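Local coordinates for protein putative enoyl-CoA hydratase (Streptomyces coelicolor A3, PDB 3G64) that probably hydrates or isomerises enoyl-CoA thioesters, as a putative enoyl-CoA hydratase of the crotonase-like family, at residues A[116-121]-A[136-141]; A[30-35]-A[65-70]. All coordinates share one frame; numbering follows the deposited sequence.

In the fold
Both contacts pair parallel strands of one sheet, ordered 19-24, 27-32, 64-69, 116-120, 137-140 and 198-199, and their centres are about 11 Å apart. Strands 64-69 and 116-120 are neighbours, so the two contacts join directly: I117 N and O probably hydrogen-bond to L65 O and L67 N. Contact 1 is buried almost throughout, and its ends are polar, with D136 held by two cations and D141 beside a glycerol probably from the crystallisation liquor; a second subunit packs against it. Contact 2 is largely aliphatic along its strands but opens at E70 and P35, where a water sits between L32 O and E70 N, and no other chain of the assembly touches it.

Contact 1: residues A[116-121]-A[136-141]; sequences VIAALH and DFRVAD
Two neighbouring parallel strands of the crotonase-fold core sheet meet here, I117 to L120 lying in register with F137 to A140. The ladder starts with a side chain: V116 N donates to D136 OD2 at 2.7 Å, using the carboxylate's anti lone pair. D136 CG lies beside its own backbone N (chi1 -56°), which brings OD2 back to the strand start. F137 N then donates to V116 O, and L120 N closes on V139 O at 2.8 Å in an almost straight bond of 177°. On one face I117 CG2 touches V139 CG2 at 3.9 Å, the two side chains lying side by side, while I117 CG1 comes obliquely to F137 CD2 at 4.1 Å. On the other, the L120 side chain lies beside that of R138, pointing the same way, and its CD1 meets R138 CB at 3.9 Å. K228 and R110 form salt bridges with D136 OD2 and OD1, probably keeping this buried carboxylate ionised. An alanine in place of D136 would probably leave V116 N without its acceptor and those two cations without their counter-charge. Helix 205-217 covers the I117, A119 and F137 face; strand 64-69 flanks 116-120 on its other edge, and F137 packs on L181 of the second subunit.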
ATOM      1  N   VAL A 116      -7.084  18.976   3.634  1.00 23.21           N
ATOM      2  CA  VAL A 116      -8.074  19.247   2.611  1.00 20.31           C
ATOM      3  C   VAL A 116      -9.144  18.178   2.724  1.00 23.54           C
ATOM      4  O   VAL A 116      -8.828  16.985   2.843  1.00 26.40           O
ATOM      5  CB  VAL A 116      -7.407  19.227   1.212  1.00 26.03           C
ATOM      6  CG1 VAL A 116      -8.465  19.291   0.098  1.00 25.71           C
ATOM      7  CG2 VAL A 116      -6.403  20.382   1.109  1.00 19.95           C
ATOM      8  N   ILE A 117     -10.407  18.605   2.713  1.00 21.22           N
ATOM      9  CA  ILE A 117     -11.534  17.699   2.878  1.00 22.57           C
ATOM     10  C   ILE A 117     -12.448  17.795   1.644  1.00 25.32           C
ATOM     11  O   ILE A 117     -12.891  18.884   1.275  1.00 30.45           O
ATOM     12  CB  ILE A 117     -12.335  18.112   4.143  1.00 24.28           C
ATOM     13  CG1 ILE A 117     -11.412  18.058   5.366  1.00 28.13           C
ATOM     14  CG2 ILE A 117     -13.628  17.282   4.295  1.00 22.16           C
ATOM     15  CD1 ILE A 117     -11.710  19.126   6.372  1.00 37.34           C
ATOM     16  N   ALA A 118     -12.713  16.668   0.991  1.00 24.38           N
ATOM     17  CA  ALA A 118     -13.656  16.665  -0.139  1.00 24.53           C
ATOM     18  C   ALA A 118     -15.047  16.265   0.328  1.00 25.87           C
ATOM     19  O   ALA A 118     -15.229  15.202   0.952  1.00 25.80           O
ATOM     20  CB  ALA A 118     -13.168  15.732  -1.258  1.00 22.39           C
ATOM     21  N   ALA A 119     -16.021  17.131   0.057  1.00 25.27           N
ATOM     22  CA  ALA A 119     -17.408  16.896   0.461  1.00 24.13           C
ATOM     23  C   ALA A 119     -18.105  16.253  -0.730  1.00 23.45           C
ATOM     24  O   ALA A 119     -18.428  16.943  -1.705  1.00 25.41           O
ATOM     25  CB  ALA A 119     -18.092  18.242   0.821  1.00 21.81           C
ATOM     26  N   LEU A 120     -18.317  14.941  -0.677  1.00 22.05           N
ATOM     27  CA  LEU A 120     -18.723  14.196  -1.876  1.00 22.40           C
ATOM     28  C   LEU A 120     -20.187  13.763  -1.884  1.00 25.92           C
ATOM     29  O   LEU A 120     -20.733  13.364  -0.854  1.00 26.10           O
ATOM     30  CB  LEU A 120     -17.865  12.938  -2.044  1.00 21.75           C
ATOM     31  CG  LEU A 120     -16.332  13.104  -2.101  1.00 24.18           C
ATOM     32  CD1 LEU A 120     -15.712  11.731  -2.194  1.00 24.37           C
ATOM     33  CD2 LEU A 120     -15.967  13.933  -3.316  1.00 20.79           C
ATOM     34  N   HIS A 121     -20.775  13.779  -3.077  1.00 23.54           N
ATOM     35  CA  HIS A 121     -22.153  13.324  -3.308  1.00 28.23           C
ATOM     36  C   HIS A 121     -22.286  13.195  -4.826  1.00 25.52           C
ATOM     37  O   HIS A 121     -21.545  13.860  -5.571  1.00 23.63           O
ATOM     38  CB  HIS A 121     -23.159  14.348  -2.776  1.00 29.76           C
ATOM     39  CG  HIS A 121     -22.987  15.715  -3.367  1.00 30.22           C
ATOM     40  ND1 HIS A 121     -23.761  16.182  -4.409  1.00 30.29           N
ATOM     41  CD2 HIS A 121     -22.101  16.702  -3.082  1.00 30.62           C
ATOM     42  CE1 HIS A 121     -23.366  17.399  -4.735  1.00 32.45           C
ATOM     43  NE2 HIS A 121     -22.356  17.736  -3.950  1.00 29.40           N
ATOM     44  N   ASP A 136      -7.082  14.907   1.847  1.00 21.73           N
ATOM     45  CA  ASP A 136      -6.736  14.146   3.027  1.00 23.82           C
ATOM     46  C   ASP A 136      -7.936  13.360   3.541  1.00 25.54           C
ATOM     47  O   ASP A 136      -7.778  12.220   4.042  1.00 26.26           O
ATOM     48  CB  ASP A 136      -6.182  15.100   4.085  1.00 26.63           C
ATOM     49  CG  ASP A 136      -4.986  15.890   3.537  1.00 31.76           C
ATOM     50  OD1 ASP A 136      -3.918  15.262   3.357  1.00 25.59           O
ATOM     51  OD2 ASP A 136      -5.132  17.095   3.223  1.00 30.71           O
ATOM     52  N   PHE A 137      -9.130  13.955   3.401  1.00 22.00           N
ATOM     53  CA  PHE A 137     -10.372  13.329   3.871  1.00 22.75           C
ATOM     54  C   PHE A 137     -11.421  13.349   2.765  1.00 26.61           C
ATOM     55  O   PHE A 137     -11.561  14.354   2.057  1.00 24.62           O
ATOM     56  CB  PHE A 137     -10.949  14.029   5.123  1.00 27.52           C
ATOM     57  CG  PHE A 137     -10.044  14.008   6.330  1.00 24.90           C
ATOM     58  CD1 PHE A 137     -10.203  13.044   7.320  1.00 26.24           C
ATOM     59  CD2 PHE A 137      -9.052  14.959   6.480  1.00 24.13           C
ATOM     60  CE1 PHE A 137      -9.376  13.028   8.438  1.00 25.37           C
ATOM     61  CE2 PHE A 137      -8.196  14.951   7.599  1.00 26.23           C
ATOM     62  CZ  PHE A 137      -8.363  13.983   8.575  1.00 29.78           C
ATOM     63  N   ARG A 138     -12.146  12.232   2.625  1.00 25.60           N
ATOM     64  CA  ARG A 138     -13.326  12.154   1.761  1.00 23.55           C
ATOM     65  C   ARG A 138     -14.576  11.888   2.629  1.00 26.92           C
ATOM     66  O   ARG A 138     -14.767  10.795   3.183  1.00 24.04           O
ATOM     67  CB  ARG A 138     -13.167  11.074   0.684  1.00 22.86           C
ATOM     68  CG  ARG A 138     -12.184  11.468  -0.479  1.00 21.32           C
ATOM     69  CD  ARG A 138     -11.541  10.237  -1.149  1.00 22.55           C
ATOM     70  NE  ARG A 138     -10.709   9.546  -0.172  1.00 24.35           N
ATOM     71  CZ  ARG A 138      -9.522   9.990   0.252  1.00 27.22           C
ATOM     72  NH1 ARG A 138      -8.868   9.320   1.191  1.00 29.77           N
ATOM     73  NH2 ARG A 138      -8.979  11.098  -0.254  1.00 23.48           N
ATOM     74  N   VAL A 139     -15.403  12.913   2.756  1.00 27.24           N
ATOM     75  CA  VAL A 139     -16.662  12.835   3.516  1.00 27.80           C
ATOM     76  C   VAL A 139     -17.792  12.707   2.498  1.00 29.37           C
ATOM     77  O   VAL A 139     -18.061  13.627   1.737  1.00 28.81           O
ATOM     78  CB  VAL A 139     -16.806  14.085   4.398  1.00 29.04           C
ATOM     79  CG1 VAL A 139     -18.156  14.134   5.087  1.00 30.24           C
ATOM     80  CG2 VAL A 139     -15.636  14.136   5.425  1.00 26.75           C
ATOM     81  N   ALA A 140     -18.437  11.545   2.473  1.00 27.61           N
ATOM     82  CA  ALA A 140     -19.260  11.150   1.346  1.00 26.51           C
ATOM     83  C   ALA A 140     -20.640  10.735   1.799  1.00 29.44           C
ATOM     84  O   ALA A 140     -20.764  10.013   2.800  1.00 32.95           O
ATOM     85  CB  ALA A 140     -18.602   9.963   0.635  1.00 22.58           C
ATOM     86  N   ASP A 141     -21.662  11.144   1.049  1.00 28.70           N
ATOM     87  CA  ASP A 141     -23.019  10.637   1.297  1.00 29.71           C
ATOM     88  C   ASP A 141     -23.251   9.402   0.431  1.00 31.63           C
ATOM     89  O   ASP A 141     -22.403   9.074  -0.409  1.00 31.31           O
ATOM     90  CB  ASP A 141     -24.110  11.740   1.226  1.00 31.85           C
ATOM     91  CG  ASP A 141     -24.751  11.902  -0.154  1.00 35.85           C
ATOM     92  OD1 ASP A 141     -25.585  12.840  -0.294  1.00 36.59           O
ATOM     93  OD2 ASP A 141     -24.441  11.131  -1.088  1.00 33.65           O
TER

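Contact 2: residues A[30-35]-A[65-70]; sequences VTLARP and LVLAGE
Strands 30-32 and 65-69 run parallel at 24° to each other, with V30 paired to L67 and T31 to A68. V30 bonds through both its N and its O: the N donates to V66 O at 2.8 Å, and the O accepts from A68 N. L32 N then donates to A68 O at 2.8 Å. Past that bond the backbones part, and a water lies between L32 O and E70 N, so close to both that its bond to L32 O is doubtful.

The leucines and V30 share one face. The V30 and L65 side chains cross obliquely, V30 CG2, set beside its backbone N, meeting L65 CD1 at 3.8 Å. L67 has CG anti to its backbone N (chi1 180°), and its CD1 touches both V30 CG1 and L32 CD2, 4.1 Å from the latter. L32 CG also lies 3.5 Å from A68 O. T31 and A68 point to the other face, where T31 CG2 brushes E70 CG at 4.1 Å. Farther along, P35 CB packs 3.5 Å from E70 O; that oxygen is hydrogen-bonded by N39 ND2, while the E70 carboxylate pairs with R20 on the edge strand 19-24.

Helix 43-58 lies over the V30 and L65 side, L52 meeting V30 and both L53 and L56 meeting L65. Strand 27-32, that helix and strand 64-69 thus make a beta-alpha-beta unit within the crotonase core sheet.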
ATOM      1  N   VAL A  30     -13.928  25.974  -0.840  1.00 24.65           N
ATOM      2  CA  VAL A  30     -13.790  26.188  -2.273  1.00 21.38           C
ATOM      3  C   VAL A  30     -14.917  25.398  -2.908  1.00 24.55           C
ATOM      4  O   VAL A  30     -14.949  24.161  -2.851  1.00 26.28           O
ATOM      5  CB  VAL A  30     -12.410  25.706  -2.808  1.00 23.97           C
ATOM      6  CG1 VAL A  30     -12.291  25.932  -4.331  1.00 26.06           C
ATOM      7  CG2 VAL A  30     -11.257  26.424  -2.071  1.00 23.54           C
ATOM      8  N   THR A  31     -15.884  26.104  -3.474  1.00 22.69           N
ATOM      9  CA  THR A  31     -16.952  25.417  -4.157  1.00 27.65           C
ATOM     10  C   THR A  31     -16.762  25.534  -5.659  1.00 29.67           C
ATOM     11  O   THR A  31     -16.698  26.648  -6.200  1.00 27.13           O
ATOM     12  CB  THR A  31     -18.309  25.994  -3.761  1.00 32.68           C
ATOM     13  OG1 THR A  31     -18.396  26.063  -2.324  1.00 34.97           O
ATOM     14  CG2 THR A  31     -19.409  25.122  -4.330  1.00 32.37           C
ATOM     15  N   LEU A  32     -16.662  24.385  -6.327  1.00 29.77           N
ATOM     16  CA  LEU A  32     -16.551  24.366  -7.785  1.00 28.10           C
ATOM     17  C   LEU A  32     -17.724  25.096  -8.437  1.00 36.62           C
ATOM     18  O   LEU A  32     -18.863  25.020  -7.976  1.00 38.45           O
ATOM     19  CB  LEU A  32     -16.476  22.942  -8.291  1.00 24.69           C
ATOM     20  CG  LEU A  32     -15.284  22.190  -7.708  1.00 30.16           C
ATOM     21  CD1 LEU A  32     -15.340  20.749  -8.145  1.00 31.98           C
ATOM     22  CD2 LEU A  32     -13.946  22.867  -8.154  1.00 27.02           C
ATOM     23  N   ALA A  33     -17.422  25.808  -9.514  1.00 41.34           N
ATOM     24  CA  ALA A  33     -18.431  26.517 -10.285  1.00 47.66           C
ATOM     25  C   ALA A  33     -19.133  25.607 -11.327  1.00 48.56           C
ATOM     26  O   ALA A  33     -18.568  24.588 -11.782  1.00 49.28           O
ATOM     27  CB  ALA A  33     -17.788  27.733 -10.965  1.00 42.32           C
ATOM     28  N   ARG A  34     -20.363  25.985 -11.683  1.00 38.41           N
ATOM     29  CA  ARG A  34     -21.124  25.382 -12.801  1.00 29.86           C
ATOM     30  C   ARG A  34     -21.928  24.142 -12.486  1.00 26.10           C
ATOM     31  O   ARG A  34     -21.730  23.106 -13.110  1.00 29.13           O
ATOM     32  CB  ARG A  34     -20.223  25.087 -14.004  1.00 31.48           C
ATOM     33  CG  ARG A  34     -19.446  26.289 -14.485  1.00 41.32           C
ATOM     34  CD  ARG A  34     -18.210  25.855 -15.252  1.00 48.29           C
ATOM     35  NE  ARG A  34     -18.280  26.194 -16.664  1.00 51.20           N
ATOM     36  CZ  ARG A  34     -18.014  25.352 -17.666  1.00 48.96           C
ATOM     37  NH1 ARG A  34     -17.647  24.083 -17.436  1.00 39.81           N
ATOM     38  NH2 ARG A  34     -18.103  25.802 -18.915  1.00 44.76           N
ATOM     39  N   PRO A  35     -22.859  24.251 -11.540  1.00 29.90           N
ATOM     40  CA  PRO A  35     -23.681  23.118 -11.110  1.00 31.69           C
ATOM     41  C   PRO A  35     -24.498  22.564 -12.259  1.00 30.81           C
ATOM     42  O   PRO A  35     -24.768  21.368 -12.275  1.00 31.07           O
ATOM     43  CB  PRO A  35     -24.632  23.714 -10.066  1.00 32.74           C
ATOM     44  CG  PRO A  35     -24.350  25.180 -10.008  1.00 35.41           C
ATOM     45  CD  PRO A  35     -23.126  25.494 -10.799  1.00 33.57           C
ATOM     46  N   LEU A  65      -9.247  23.209   4.604  1.00 28.33           N
ATOM     47  CA  LEU A  65      -9.932  23.573   3.377  1.00 24.94           C
ATOM     48  C   LEU A  65     -10.917  22.482   2.976  1.00 23.82           C
ATOM     49  O   LEU A  65     -10.589  21.277   2.955  1.00 25.92           O
ATOM     50  CB  LEU A  65      -8.905  23.871   2.261  1.00 24.03           C
ATOM     51  CG  LEU A  65      -9.480  24.303   0.897  1.00 26.94           C
ATOM     52  CD1 LEU A  65      -8.471  25.157   0.136  1.00 27.89           C
ATOM     53  CD2 LEU A  65      -9.893  23.104   0.070  1.00 25.39           C
ATOM     54  N   VAL A  66     -12.133  22.913   2.679  1.00 25.30           N
ATOM     55  CA  VAL A  66     -13.178  22.041   2.155  1.00 24.68           C
ATOM     56  C   VAL A  66     -13.318  22.287   0.666  1.00 27.69           C
ATOM     57  O   VAL A  66     -13.419  23.439   0.210  1.00 29.31           O
ATOM     58  CB  VAL A  66     -14.535  22.306   2.829  1.00 28.13           C
ATOM     59  CG1 VAL A  66     -15.633  21.436   2.196  1.00 27.50           C
ATOM     60  CG2 VAL A  66     -14.446  22.066   4.343  1.00 24.61           C
ATOM     61  N   LEU A  67     -13.298  21.203  -0.099  1.00 24.77           N
ATOM     62  CA  LEU A  67     -13.533  21.272  -1.531  1.00 22.69           C
ATOM     63  C   LEU A  67     -14.941  20.702  -1.789  1.00 23.86           C
ATOM     64  O   LEU A  67     -15.234  19.569  -1.446  1.00 26.21           O
ATOM     65  CB  LEU A  67     -12.449  20.466  -2.272  1.00 24.27           C
ATOM     66  CG  LEU A  67     -12.460  20.359  -3.814  1.00 31.99           C
ATOM     67  CD1 LEU A  67     -12.511  21.730  -4.464  1.00 27.84           C
ATOM     68  CD2 LEU A  67     -11.222  19.566  -4.351  1.00 29.79           C
ATOM     69  N   ALA A  68     -15.807  21.498  -2.387  1.00 24.26           N
ATOM     70  CA  ALA A  68     -17.210  21.113  -2.557  1.00 27.72           C
ATOM     71  C   ALA A  68     -17.713  21.400  -3.971  1.00 30.13           C
ATOM     72  O   ALA A  68     -17.066  22.124  -4.727  1.00 26.86           O
ATOM     73  CB  ALA A  68     -18.061  21.821  -1.545  1.00 23.69           C
ATOM     74  N   GLY A  69     -18.864  20.820  -4.309  1.00 27.18           N
ATOM     75  CA  GLY A  69     -19.547  21.061  -5.574  1.00 23.00           C
ATOM     76  C   GLY A  69     -21.058  21.190  -5.354  1.00 28.61           C
ATOM     77  O   GLY A  69     -21.640  20.411  -4.603  1.00 30.16           O
ATOM     78  N   GLU A  70     -21.700  22.167  -5.986  1.00 29.32           N
ATOM     79  CA  GLU A  70     -23.165  22.277  -5.864  1.00 35.20           C
ATOM     80  C   GLU A  70     -23.888  21.570  -7.004  1.00 36.98           C
ATOM     81  O   GLU A  70     -23.265  21.203  -8.009  1.00 34.82           O
ATOM     82  CB  GLU A  70     -23.607  23.732  -5.745  1.00 39.52           C
ATOM     83  CG  GLU A  70     -23.425  24.264  -4.339  1.00 50.59           C
ATOM     84  CD  GLU A  70     -23.582  25.773  -4.234  1.00 61.11           C
ATOM     85  OE1 GLU A  70     -23.822  26.433  -5.274  1.00 64.28           O
ATOM     86  OE2 GLU A  70     -23.453  26.290  -3.100  1.00 61.79           O
TER
HETATM   87  O   HOH W   1     -21.136  23.961  -7.780  1.00 34.15           O